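Local structure of cocosin 1 acidic chain (Cocos nucifera, 5WPW) at residues A159-E163 / R205-E211; R295-S300 / A412-P416; S300-N306 / A369-V375. The protein serves as a seed storage globulin of coconut, a nutrient reservoir assembled as a hexamer of two-cupin subunits, and is a potential food allergen. The protein carries 2 engineered substitutions. One frame throughout, in Å; residues are numbered along the deposited sequence.

Contact 1: A159-E163 / R205-E211; sequences AGRQE and RDDTRGE
In the N-terminal cupin half, R161 and Q162 of the short strand 161-163 pack on D207, G210 and E211, in the loop leading from helix 196-202 to strand 212-214. The joint is not a regular ladder: one CA-H...O contact and two waters link the backbones, and side-chain-to-backbone bonds add to them. R161 bends at its third torsion (80°), and this carries the guanidinium alongside the loop. R161 NH1 donates to D207 O at 2.8 Å, the acceptor lying almost in the guanidinium plane, while R205 O sits over one face. R161 NE forms a salt bridge with E177. D207 shapes the loop from within: its OD1 accepts R209 N at 2.8 Å, an Asx turn, and R209 grips the carboxylate side-on through NE and NH2. R209 and D206 also bond to the second subunit, D206 by a salt bridge to R394 there. The Q162 amide lies against the E211 side chain, Q162 OE1 3.3 Å from E211 CG, with amide and carboxylate planes 62° apart. Their stronger polar partners lie outside, Y26 for Q162 and R44 for E211, and the bond from E211 N to Q162 OE1 is weak (3.4 Å). Water 1 accepts from R161 N at 2.9 Å and lies 2.7 Å from G210 O, to which it can donate. Next to it, G210 CA approaches R161 O to 3.1 Å, with 133° at the hydrogen.

Contact 2: R295-S300 / A412-P416; sequences RNAMVS and AIFTP
The F414 ring carries S300 CB over one face, 3.8 Å from the ring centroid and 24° off the normal, which makes a CH-pi contact. The methylene is displaced toward the rim of the ring. S300 OG, anti to its backbone N (chi1 -173°), lies 3.2 Å from F414 CZ, although its hydrogen-bond partner is V375. The F414 side chain also packs on A191 of the third subunit. At the far end, the P416 ring packs on the other segment: P416 CD lies 4.0 Å from A297 CB, and P416 CB is 3.6 Å from N296 O, a carbonyl buried here with no polar partner in the model. These contacts flank an antiparallel ladder in the jelly-roll barrel of the C-terminal cupin domain, where strand 413-414 is added to the start of strand 298-304. M298 and F414 form the hydrogen-bonded pair, with F414 N to M298 O at 2.8 Å and M298 N to F414 O at 3.1 Å. V299 and I413 form the adjacent non-hydrogen-bonded pair and turn to the opposite face of the sheet, where both touch L293. One residue on, S300 N donates to A412 O at 2.8 Å.

Contact 3: S300-N306 / A369-V375; sequences SPHWNIN and AMVSTIV. Engineered in segment 369-375: I374 (natural residue Val).
W303 and S372 form the tightly packed part of this contact. S372 CB lies over the W303 six-membered ring, 3.6 Å from its centroid and 21° off the normal, a CH-pi contact. W303 CG sits in the crowded position between backbone N and carbonyl carbon (chi1 70°), which lays the indole over the neighbouring strand. At its edge, W303 CZ3 meets CG1 of I374, an engineered residue, at 3.9 Å, while NE1 bonds to G121 O of the third subunit. Beside the ring, the W303 and S372 backbones exchange two hydrogen bonds. Toward V375 the grip continues, S300 OG donating to V375 O at 2.7 Å, tilted 32° from the carbonyl plane. The other end is looser: N306 and A369 have CA atoms 6.0 Å apart, and N306 OD1 reaches across to accept M370 N at 2.9 Å. Water 3 lies 2.9 Å from N304 OD1 and from M370 O and can donate to them; N304 OD1 also bonds K364. The fourth subunit covers part of this end, its E243 bonding V371 N, yet N306 and V371 stay partly exposed. Alternating hydrogen-bonded and non-hydrogen-bonded pairs make this an antiparallel ladder of the cupin jelly roll.

How the contacts relate
Along the chain, contact 1 closes before the other two open, and contact 3 is nested inside the loop that contact 2 closes. Contacts 2 and 3 share S300 and strand 298-304, which pairs first with 413-414 and then with 371-373; their centres are 15 Å apart, and F414 touches V375 between them. Contact 1 belongs to the N-terminal cupin half, across the chain's centre, with its centre 47 Å from that of contact 2 and 44 Å from that of contact 3. All three reach other subunits, contact 1 the second, contact 2 the third, and contact 3 the third and fourth, which places both cupin halves at interfaces of the hexamer.

Contact 1: A159-E163 / R205-E211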
ATOM      1  N   ALA A 159      25.094 -21.515  18.380  1.00 31.56           N
ATOM      2  CA  ALA A 159      25.980 -22.104  19.365  1.00 28.31           C
ATOM      3  C   ALA A 159      25.416 -23.453  19.764  1.00 35.65           C
ATOM      4  O   ALA A 159      24.207 -23.677  19.670  1.00 30.93           O
ATOM      5  CB  ALA A 159      26.123 -21.198  20.582  1.00 29.40           C
ATOM      6  N   GLY A 160      26.293 -24.351  20.205  1.00 39.81           N
ATOM      7  CA  GLY A 160      25.852 -25.607  20.784  1.00 39.80           C
ATOM      8  C   GLY A 160      25.670 -26.734  19.783  1.00 42.85           C
ATOM      9  O   GLY A 160      26.179 -26.721  18.662  1.00 42.27           O
ATOM     10  N   ARG A 161      24.939 -27.757  20.241  1.00 44.15           N
ATOM     11  CA  ARG A 161      24.655 -28.984  19.506  1.00 48.48           C
ATOM     12  C   ARG A 161      23.340 -29.547  20.020  1.00 45.65           C
ATOM     13  O   ARG A 161      22.927 -29.258  21.145  1.00 47.68           O
ATOM     14  CB  ARG A 161      25.749 -30.052  19.675  1.00 49.41           C
ATOM     15  CG  ARG A 161      27.160 -29.652  19.277  1.00 50.19           C
ATOM     16  CD  ARG A 161      28.176 -30.654  19.822  1.00 51.77           C
ATOM     17  NE  ARG A 161      28.286 -31.867  19.013  1.00 52.01           N
ATOM     18  CZ  ARG A 161      28.368 -33.094  19.523  1.00 56.83           C
ATOM     19  NH1 ARG A 161      28.341 -33.266  20.840  1.00 49.98           N
ATOM     20  NH2 ARG A 161      28.474 -34.146  18.720  1.00 53.26           N
ATOM     21  N   GLN A 162      22.684 -30.368  19.201  1.00 47.44           N
ATOM     22  CA  GLN A 162      21.368 -30.875  19.580  1.00 50.74           C
ATOM     23  C   GLN A 162      21.086 -32.202  18.888  1.00 54.47           C
ATOM     24  O   GLN A 162      21.219 -32.307  17.663  1.00 53.61           O
ATOM     25  CB  GLN A 162      20.266 -29.858  19.242  1.00 52.38           C
ATOM     26  CG  GLN A 162      18.843 -30.427  19.247  1.00 50.29           C
ATOM     27  CD  GLN A 162      18.167 -30.370  20.620  1.00 54.27           C
ATOM     28  OE1 GLN A 162      18.832 -30.339  21.665  1.00 51.27           O
ATOM     29  NE2 GLN A 162      16.833 -30.365  20.619  1.00 49.43           N
ATOM     30  N   GLU A 163      20.698 -33.208  19.675  1.00 57.01           N
ATOM     31  CA  GLU A 163      20.282 -34.492  19.119  1.00 61.75           C
ATOM     32  C   GLU A 163      19.039 -34.289  18.261  1.00 60.78           C
ATOM     33  O   GLU A 163      17.965 -33.985  18.788  1.00 61.66           O
ATOM     34  CB  GLU A 163      20.014 -35.514  20.234  1.00 60.37           C
ATOM     35  CG  GLU A 163      19.760 -36.945  19.745  1.00 66.19           C
ATOM     36  CD  GLU A 163      18.501 -37.568  20.351  1.00 71.65           C
ATOM     37  OE1 GLU A 163      17.786 -38.308  19.635  1.00 73.29           O
ATOM     38  OE2 GLU A 163      18.227 -37.315  21.544  1.00 73.61           O
ATOM     39  N   ARG A 205      32.705 -28.183  19.962  1.00 47.10           N
ATOM     40  CA  ARG A 205      32.919 -29.553  19.494  1.00 48.23           C
ATOM     41  C   ARG A 205      32.287 -30.596  20.407  1.00 47.07           C
ATOM     42  O   ARG A 205      31.524 -31.453  19.951  1.00 50.74           O
ATOM     43  CB  ARG A 205      34.406 -29.830  19.385  1.00 57.80           C
ATOM     44  CG  ARG A 205      35.073 -29.167  18.240  1.00 58.58           C
ATOM     45  CD  ARG A 205      36.446 -29.782  18.091  1.00 69.34           C
ATOM     46  NE  ARG A 205      36.416 -31.124  17.518  1.00 72.40           N
ATOM     47  CZ  ARG A 205      37.411 -31.998  17.635  1.00 72.39           C
ATOM     48  NH1 ARG A 205      38.513 -31.658  18.288  1.00 74.42           N
ATOM     49  NH2 ARG A 205      37.315 -33.204  17.092  1.00 73.77           N
ATOM     50  N   ASP A 206      32.635 -30.581  21.692  1.00 48.23           N
ATOM     51  CA  ASP A 206      32.331 -31.700  22.578  1.00 52.81           C
ATOM     52  C   ASP A 206      31.226 -31.371  23.579  1.00 52.14           C
ATOM     53  O   ASP A 206      31.142 -31.986  24.643  1.00 51.36           O
ATOM     54  CB  ASP A 206      33.598 -32.151  23.305  1.00 55.40           C
ATOM     55  CG  ASP A 206      34.440 -30.980  23.780  1.00 59.18           C
ATOM     56  OD1 ASP A 206      33.856 -30.010  24.312  1.00 61.29           O
ATOM     57  OD2 ASP A 206      35.681 -31.026  23.621  1.00 60.49           O
ATOM     58  N   ASP A 207      30.372 -30.407  23.247  1.00 50.17           N
ATOM     59  CA  ASP A 207      29.266 -30.042  24.122  1.00 50.15           C
ATOM     60  C   ASP A 207      28.269 -31.194  24.231  1.00 49.15           C
ATOM     61  O   ASP A 207      27.930 -31.844  23.240  1.00 52.17           O
ATOM     62  CB  ASP A 207      28.581 -28.774  23.588  1.00 49.45           C
ATOM     63  CG  ASP A 207      27.753 -28.054  24.647  1.00 50.11           C
ATOM     64  OD1 ASP A 207      27.358 -28.700  25.644  1.00 45.53           O
ATOM     65  OD2 ASP A 207      27.479 -26.840  24.466  1.00 48.55           O
ATOM     66  N   THR A 208      27.803 -31.458  25.452  1.00 52.19           N
ATOM     67  CA  THR A 208      26.801 -32.492  25.686  1.00 47.95           C
ATOM     68  C   THR A 208      25.510 -31.929  26.267  1.00 46.63           C
ATOM     69  O   THR A 208      24.612 -32.701  26.618  1.00 49.75           O
ATOM     70  CB  THR A 208      27.361 -33.593  26.602  1.00 45.70           C
ATOM     71  OG1 THR A 208      26.464 -34.709  26.602  1.00 55.59           O
ATOM     72  CG2 THR A 208      27.501 -33.102  28.029  1.00 46.00           C
ATOM     73  N   ARG A 209      25.381 -30.606  26.361  1.00 44.44           N
ATOM     74  CA  ARG A 209      24.227 -30.014  27.022  1.00 44.06           C
ATOM     75  C   ARG A 209      22.979 -29.953  26.142  1.00 44.18           C
ATOM     76  O   ARG A 209      21.868 -29.896  26.677  1.00 44.66           O
ATOM     77  CB  ARG A 209      24.574 -28.608  27.509  1.00 44.46           C
ATOM     78  CG  ARG A 209      25.838 -28.528  28.362  1.00 46.82           C
ATOM     79  CD  ARG A 209      26.215 -27.078  28.665  1.00 43.49           C
ATOM     80  NE  ARG A 209      26.641 -26.356  27.466  1.00 42.12           N
ATOM     81  CZ  ARG A 209      26.718 -25.032  27.390  1.00 37.71           C
ATOM     82  NH1 ARG A 209      26.403 -24.292  28.443  1.00 35.74           N
ATOM     83  NH2 ARG A 209      27.116 -24.444  26.264  1.00 37.83           N
ATOM     84  N   GLY A 210      23.116 -29.967  24.820  1.00 40.59           N
ATOM     85  CA  GLY A 210      21.933 -29.737  23.995  1.00 44.92           C
ATOM     86  C   GLY A 210      21.644 -28.249  23.841  1.00 41.54           C
ATOM     87  O   GLY A 210      22.502 -27.393  24.113  1.00 41.04           O
ATOM     88  N   GLU A 211      20.414 -27.929  23.411  1.00 39.48           N
ATOM     89  CA  GLU A 211      20.067 -26.545  23.095  1.00 33.73           C
ATOM     90  C   GLU A 211      19.413 -25.791  24.253  1.00 35.56           C
ATOM     91  O   GLU A 211      19.144 -24.592  24.124  1.00 32.16           O
ATOM     92  CB  GLU A 211      19.154 -26.498  21.862  1.00 37.21           C
ATOM     93  CG  GLU A 211      17.843 -27.186  22.064  1.00 40.40           C
ATOM     94  CD  GLU A 211      16.790 -26.720  21.068  1.00 46.95           C
ATOM     95  OE1 GLU A 211      16.971 -25.642  20.449  1.00 40.18           O
ATOM     96  OE2 GLU A 211      15.772 -27.431  20.921  1.00 51.75           O
TER
HETATM   97  O   HOH W   1      24.988 -27.730  23.154  1.00 45.06           O
HETATM   98  O   HOH W   2      24.871 -30.672  22.880  1.00 46.56           O

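Contact 2: R295-S300 / A412-P416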
ATOM      1  N   ARG A 295     -17.862 -23.936  32.176  1.00 34.63           N
ATOM      2  CA  ARG A 295     -18.476 -25.265  32.246  1.00 33.50           C
ATOM      3  C   ARG A 295     -19.622 -25.414  31.249  1.00 31.10           C
ATOM      4  O   ARG A 295     -20.517 -24.569  31.180  1.00 36.46           O
ATOM      5  CB  ARG A 295     -18.972 -25.551  33.682  1.00 34.32           C
ATOM      6  CG  ARG A 295     -20.270 -24.826  34.091  1.00 42.11           C
ATOM      7  CD  ARG A 295     -21.222 -25.705  34.940  1.00 44.02           C
ATOM      8  NE  ARG A 295     -22.160 -26.492  34.134  1.00 46.04           N
ATOM      9  CZ  ARG A 295     -23.379 -26.094  33.758  1.00 48.40           C
ATOM     10  NH1 ARG A 295     -23.839 -24.895  34.090  1.00 52.58           N
ATOM     11  NH2 ARG A 295     -24.139 -26.901  33.032  1.00 50.12           N
ATOM     12  N   ASN A 296     -19.552 -26.470  30.439  1.00 32.21           N
ATOM     13  CA  ASN A 296     -20.588 -26.896  29.492  1.00 35.99           C
ATOM     14  C   ASN A 296     -20.886 -25.892  28.371  1.00 38.65           C
ATOM     15  O   ASN A 296     -21.853 -26.087  27.619  1.00 40.27           O
ATOM     16  CB  ASN A 296     -21.891 -27.240  30.224  1.00 40.56           C
ATOM     17  CG  ASN A 296     -21.707 -28.357  31.213  1.00 42.27           C
ATOM     18  OD1 ASN A 296     -22.049 -28.227  32.390  1.00 52.07           O
ATOM     19  ND2 ASN A 296     -21.164 -29.467  30.750  1.00 41.41           N
ATOM     20  N   ALA A 297     -20.101 -24.832  28.222  1.00 32.13           N
ATOM     21  CA  ALA A 297     -20.401 -23.869  27.167  1.00 37.34           C
ATOM     22  C   ALA A 297     -19.946 -24.376  25.797  1.00 34.56           C
ATOM     23  O   ALA A 297     -19.248 -25.386  25.659  1.00 35.18           O
ATOM     24  CB  ALA A 297     -19.760 -22.514  27.459  1.00 32.20           C
ATOM     25  N   MET A 298     -20.330 -23.626  24.777  1.00 37.48           N
ATOM     26  CA  MET A 298     -20.112 -23.997  23.392  1.00 39.20           C
ATOM     27  C   MET A 298     -19.494 -22.843  22.625  1.00 38.10           C
ATOM     28  O   MET A 298     -19.794 -21.673  22.888  1.00 36.86           O
ATOM     29  CB  MET A 298     -21.426 -24.382  22.725  1.00 38.68           C
ATOM     30  CG  MET A 298     -21.960 -25.723  23.143  1.00 41.78           C
ATOM     31  SD  MET A 298     -22.938 -26.406  21.809  1.00 51.01           S
ATOM     32  CE  MET A 298     -21.931 -25.865  20.422  1.00 37.52           C
ATOM     33  N   VAL A 299     -18.622 -23.186  21.685  1.00 36.97           N
ATOM     34  CA  VAL A 299     -18.297 -22.303  20.579  1.00 32.97           C
ATOM     35  C   VAL A 299     -19.232 -22.650  19.424  1.00 30.03           C
ATOM     36  O   VAL A 299     -19.298 -23.807  18.998  1.00 32.79           O
ATOM     37  CB  VAL A 299     -16.823 -22.425  20.167  1.00 32.72           C
ATOM     38  CG1 VAL A 299     -16.500 -21.379  19.111  1.00 33.94           C
ATOM     39  CG2 VAL A 299     -15.916 -22.214  21.359  1.00 37.30           C
ATOM     40  N   SER A 300     -19.956 -21.649  18.945  1.00 29.18           N
ATOM     41  CA  SER A 300     -20.871 -21.785  17.822  1.00 33.73           C
ATOM     42  C   SER A 300     -20.208 -22.535  16.668  1.00 34.16           C
ATOM     43  O   SER A 300     -19.009 -22.335  16.408  1.00 32.60           O
ATOM     44  CB  SER A 300     -21.309 -20.389  17.366  1.00 37.18           C
ATOM     45  OG  SER A 300     -22.322 -20.423  16.369  1.00 44.26           O
ATOM     46  N   ALA A 412     -20.284 -15.689  19.529  1.00 43.58           N
ATOM     47  CA  ALA A 412     -19.804 -17.037  19.231  1.00 41.27           C
ATOM     48  C   ALA A 412     -19.807 -17.967  20.446  1.00 39.46           C
ATOM     49  O   ALA A 412     -19.792 -19.193  20.265  1.00 37.33           O
ATOM     50  CB  ALA A 412     -18.398 -16.972  18.642  1.00 42.62           C
ATOM     51  N   ILE A 413     -19.831 -17.423  21.661  1.00 39.05           N
ATOM     52  CA  ILE A 413     -19.813 -18.223  22.885  1.00 37.06           C
ATOM     53  C   ILE A 413     -21.260 -18.440  23.307  1.00 41.63           C
ATOM     54  O   ILE A 413     -21.921 -17.511  23.776  1.00 42.54           O
ATOM     55  CB  ILE A 413     -19.011 -17.545  24.004  1.00 37.86           C
ATOM     56  CG1 ILE A 413     -17.559 -17.330  23.583  1.00 35.46           C
ATOM     57  CG2 ILE A 413     -19.061 -18.395  25.293  1.00 36.16           C
ATOM     58  CD1 ILE A 413     -16.616 -18.428  24.065  1.00 36.65           C
ATOM     59  N   PHE A 414     -21.741 -19.667  23.137  1.00 40.57           N
ATOM     60  CA  PHE A 414     -23.126 -20.027  23.394  1.00 44.09           C
ATOM     61  C   PHE A 414     -23.231 -20.584  24.809  1.00 44.53           C
ATOM     62  O   PHE A 414     -22.627 -21.618  25.119  1.00 47.49           O
ATOM     63  CB  PHE A 414     -23.597 -21.068  22.380  1.00 42.41           C
ATOM     64  CG  PHE A 414     -23.926 -20.510  21.029  1.00 38.05           C
ATOM     65  CD1 PHE A 414     -23.889 -19.141  20.782  1.00 38.62           C
ATOM     66  CD2 PHE A 414     -24.275 -21.357  19.995  1.00 39.57           C
ATOM     67  CE1 PHE A 414     -24.194 -18.644  19.521  1.00 37.93           C
ATOM     68  CE2 PHE A 414     -24.585 -20.864  18.729  1.00 33.49           C
ATOM     69  CZ  PHE A 414     -24.550 -19.512  18.494  1.00 36.77           C
ATOM     70  N   THR A 415     -23.970 -19.899  25.670  1.00 48.85           N
ATOM     71  CA  THR A 415     -24.101 -20.375  27.038  1.00 45.91           C
ATOM     72  C   THR A 415     -25.015 -21.598  27.082  1.00 52.01           C
ATOM     73  O   THR A 415     -26.076 -21.603  26.447  1.00 54.04           O
ATOM     74  CB  THR A 415     -24.642 -19.276  27.947  1.00 46.62           C
ATOM     75  OG1 THR A 415     -25.680 -18.548  27.278  1.00 47.01           O
ATOM     76  CG2 THR A 415     -23.525 -18.334  28.311  1.00 44.74           C
ATOM     77  N   PRO A 416     -24.642 -22.643  27.842  1.00 53.43           N
ATOM     78  CA  PRO A 416     -25.266 -23.975  27.924  1.00 54.55           C
ATOM     79  C   PRO A 416     -26.797 -23.966  28.011  1.00 57.23           C
ATOM     80  O   PRO A 416     -27.360 -23.152  28.740  1.00 56.66           O
ATOM     81  CB  PRO A 416     -24.666 -24.570  29.218  1.00 49.18           C
ATOM     82  CG  PRO A 416     -23.988 -23.429  29.926  1.00 46.12           C
ATOM     83  CD  PRO A 416     -23.563 -22.494  28.838  1.00 51.99           C
TER

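Contact 3: S300-N306 / A369-V375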
ATOM      1  N   SER A 300     -19.956 -21.649  18.945  1.00 29.18           N
ATOM      2  CA  SER A 300     -20.871 -21.785  17.822  1.00 33.73           C
ATOM      3  C   SER A 300     -20.208 -22.535  16.668  1.00 34.16           C
ATOM      4  O   SER A 300     -19.009 -22.335  16.408  1.00 32.60           O
ATOM      5  CB  SER A 300     -21.309 -20.389  17.366  1.00 37.18           C
ATOM      6  OG  SER A 300     -22.322 -20.423  16.369  1.00 44.26           O
ATOM      7  N   PRO A 301     -20.933 -23.419  15.981  1.00 33.79           N
ATOM      8  CA  PRO A 301     -20.403 -24.026  14.752  1.00 29.57           C
ATOM      9  C   PRO A 301     -19.913 -22.955  13.789  1.00 29.95           C
ATOM     10  O   PRO A 301     -20.564 -21.931  13.587  1.00 27.64           O
ATOM     11  CB  PRO A 301     -21.606 -24.789  14.179  1.00 32.67           C
ATOM     12  CG  PRO A 301     -22.477 -25.047  15.346  1.00 35.15           C
ATOM     13  CD  PRO A 301     -22.288 -23.906  16.298  1.00 29.41           C
ATOM     14  N   HIS A 302     -18.726 -23.177  13.238  1.00 26.37           N
ATOM     15  CA  HIS A 302     -18.097 -22.183  12.380  1.00 25.98           C
ATOM     16  C   HIS A 302     -17.148 -22.896  11.438  1.00 25.83           C
ATOM     17  O   HIS A 302     -16.759 -24.052  11.666  1.00 26.08           O
ATOM     18  CB  HIS A 302     -17.347 -21.108  13.186  1.00 27.54           C
ATOM     19  CG  HIS A 302     -16.239 -21.653  14.047  1.00 24.77           C
ATOM     20  ND1 HIS A 302     -16.475 -22.287  15.252  1.00 26.36           N
ATOM     21  CD2 HIS A 302     -14.890 -21.633  13.891  1.00 27.83           C
ATOM     22  CE1 HIS A 302     -15.325 -22.665  15.779  1.00 31.76           C
ATOM     23  NE2 HIS A 302     -14.347 -22.273  14.981  1.00 28.72           N
ATOM     24  N   TRP A 303     -16.777 -22.196  10.366  1.00 24.30           N
ATOM     25  CA  TRP A 303     -15.620 -22.610   9.595  1.00 23.01           C
ATOM     26  C   TRP A 303     -14.606 -21.475   9.490  1.00 25.89           C
ATOM     27  O   TRP A 303     -14.951 -20.290   9.572  1.00 23.50           O
ATOM     28  CB  TRP A 303     -16.043 -23.114   8.206  1.00 23.09           C
ATOM     29  CG  TRP A 303     -16.552 -22.082   7.256  1.00 22.00           C
ATOM     30  CD1 TRP A 303     -15.807 -21.324   6.360  1.00 20.73           C
ATOM     31  CD2 TRP A 303     -17.905 -21.730   7.055  1.00 23.81           C
ATOM     32  NE1 TRP A 303     -16.644 -20.518   5.633  1.00 25.21           N
ATOM     33  CE2 TRP A 303     -17.940 -20.749   6.034  1.00 28.90           C
ATOM     34  CE3 TRP A 303     -19.110 -22.145   7.643  1.00 28.87           C
ATOM     35  CZ2 TRP A 303     -19.137 -20.170   5.591  1.00 31.56           C
ATOM     36  CZ3 TRP A 303     -20.294 -21.584   7.189  1.00 33.21           C
ATOM     37  CH2 TRP A 303     -20.302 -20.597   6.183  1.00 28.90           C
ATOM     38  N   ASN A 304     -13.334 -21.853   9.352  1.00 26.13           N
ATOM     39  CA  ASN A 304     -12.283 -20.883   9.115  1.00 23.60           C
ATOM     40  C   ASN A 304     -12.288 -20.505   7.646  1.00 17.80           C
ATOM     41  O   ASN A 304     -12.207 -21.376   6.777  1.00 23.42           O
ATOM     42  CB  ASN A 304     -10.919 -21.447   9.496  1.00 27.51           C
ATOM     43  CG  ASN A 304     -10.759 -21.565  10.985  1.00 25.71           C
ATOM     44  OD1 ASN A 304     -10.533 -20.570  11.670  1.00 26.65           O
ATOM     45  ND2 ASN A 304     -10.899 -22.778  11.501  1.00 24.18           N
ATOM     46  N   ILE A 305     -12.338 -19.204   7.387  1.00 20.25           N
ATOM     47  CA  ILE A 305     -12.526 -18.717   6.028  1.00 20.71           C
ATOM     48  C   ILE A 305     -11.224 -18.756   5.255  1.00 22.67           C
ATOM     49  O   ILE A 305     -11.169 -19.263   4.126  1.00 20.22           O
ATOM     50  CB  ILE A 305     -13.104 -17.293   6.046  1.00 21.46           C
ATOM     51  CG1 ILE A 305     -14.579 -17.325   6.457  1.00 22.77           C
ATOM     52  CG2 ILE A 305     -12.944 -16.640   4.691  1.00 19.30           C
ATOM     53  CD1 ILE A 305     -15.117 -15.966   6.764  1.00 23.09           C
ATOM     54  N   ASN A 306     -10.156 -18.224   5.850  1.00 22.47           N
ATOM     55  CA  ASN A 306      -8.947 -17.923   5.084  1.00 17.21           C
ATOM     56  C   ASN A 306      -7.701 -18.544   5.701  1.00 24.61           C
ATOM     57  O   ASN A 306      -6.592 -18.093   5.407  1.00 25.31           O
ATOM     58  CB  ASN A 306      -8.766 -16.403   4.941  1.00 22.42           C
ATOM     59  CG  ASN A 306      -8.724 -15.660   6.272  1.00 29.29           C
ATOM     60  OD1 ASN A 306      -9.090 -16.183   7.345  1.00 29.50           O
ATOM     61  ND2 ASN A 306      -8.289 -14.412   6.206  1.00 28.88           N
ATOM     62  N   ALA A 369      -6.863 -13.825  10.290  1.00 23.58           N
ATOM     63  CA  ALA A 369      -7.680 -15.012  10.123  1.00 28.28           C
ATOM     64  C   ALA A 369      -9.097 -14.701  10.587  1.00 27.00           C
ATOM     65  O   ALA A 369      -9.300 -14.013  11.594  1.00 29.46           O
ATOM     66  CB  ALA A 369      -7.089 -16.173  10.935  1.00 25.12           C
ATOM     67  N   MET A 370     -10.074 -15.179   9.829  1.00 23.72           N
ATOM     68  CA  MET A 370     -11.490 -14.908  10.070  1.00 28.74           C
ATOM     69  C   MET A 370     -12.262 -16.213  10.099  1.00 25.85           C
ATOM     70  O   MET A 370     -11.929 -17.160   9.380  1.00 27.12           O
ATOM     71  CB  MET A 370     -12.079 -14.016   8.971  1.00 25.18           C
ATOM     72  CG  MET A 370     -11.556 -12.599   8.993  1.00 30.98           C
ATOM     73  SD  MET A 370     -12.476 -11.541   7.879  1.00 35.04           S
ATOM     74  CE  MET A 370     -12.180 -12.326   6.279  1.00 29.47           C
ATOM     75  N   VAL A 371     -13.306 -16.261  10.923  1.00 26.06           N
ATOM     76  CA  VAL A 371     -14.218 -17.389  10.897  1.00 25.81           C
ATOM     77  C   VAL A 371     -15.589 -16.911  10.412  1.00 26.48           C
ATOM     78  O   VAL A 371     -15.943 -15.720  10.473  1.00 22.37           O
ATOM     79  CB  VAL A 371     -14.363 -18.080  12.272  1.00 26.98           C
ATOM     80  CG1 VAL A 371     -12.999 -18.574  12.791  1.00 22.43           C
ATOM     81  CG2 VAL A 371     -15.030 -17.131  13.244  1.00 25.80           C
ATOM     82  N   SER A 372     -16.370 -17.877   9.950  1.00 22.14           N
ATOM     83  CA  SER A 372     -17.781 -17.693   9.622  1.00 22.31           C
ATOM     84  C   SER A 372     -18.618 -18.605  10.516  1.00 25.39           C
ATOM     85  O   SER A 372     -18.521 -19.831  10.403  1.00 25.02           O
ATOM     86  CB  SER A 372     -18.028 -18.040   8.161  1.00 24.34           C
ATOM     87  OG  SER A 372     -19.371 -17.826   7.830  1.00 32.27           O
ATOM     88  N   THR A 373     -19.450 -18.021  11.375  1.00 29.02           N
ATOM     89  CA  THR A 373     -20.360 -18.858  12.156  1.00 25.72           C
ATOM     90  C   THR A 373     -21.548 -19.317  11.302  1.00 24.87           C
ATOM     91  O   THR A 373     -21.890 -18.713  10.285  1.00 26.35           O
ATOM     92  CB  THR A 373     -20.873 -18.122  13.391  1.00 29.53           C
ATOM     93  OG1 THR A 373     -21.465 -16.880  13.006  1.00 29.09           O
ATOM     94  CG2 THR A 373     -19.756 -17.862  14.386  1.00 34.94           C
ATOM     95  N   ILE A 374     -22.159 -20.424  11.719  1.00 32.23           N
ATOM     96  CA  ILE A 374     -23.332 -20.973  11.040  1.00 32.46           C
ATOM     97  C   ILE A 374     -24.619 -20.446  11.649  1.00 33.41           C
ATOM     98  O   ILE A 374     -25.534 -20.075  10.918  1.00 35.29           O
ATOM     99  CB  ILE A 374     -23.276 -22.515  11.065  1.00 34.77           C
ATOM    100  CG1 ILE A 374     -22.013 -22.997  10.358  1.00 31.26           C
ATOM    101  CG2 ILE A 374     -24.464 -23.123  10.352  1.00 31.48           C
ATOM    102  CD1 ILE A 374     -21.870 -24.503  10.269  1.00 32.65           C
ATOM    103  N   VAL A 375     -24.686 -20.406  12.984  1.00 34.32           N
ATOM    104  CA  VAL A 375     -25.777 -19.814  13.747  1.00 36.78           C
ATOM    105  C   VAL A 375     -25.214 -18.729  14.651  1.00 32.83           C
ATOM    106  O   VAL A 375     -24.043 -18.767  15.042  1.00 34.21           O
ATOM    107  CB  VAL A 375     -26.533 -20.861  14.589  1.00 37.64           C
ATOM    108  CG1 VAL A 375     -27.556 -21.568  13.726  1.00 39.81           C
ATOM    109  CG2 VAL A 375     -25.553 -21.847  15.215  1.00 34.30           C
TER
HETATM  110  O   HOH W   3      -9.542 -18.717   9.708  1.00 29.27           O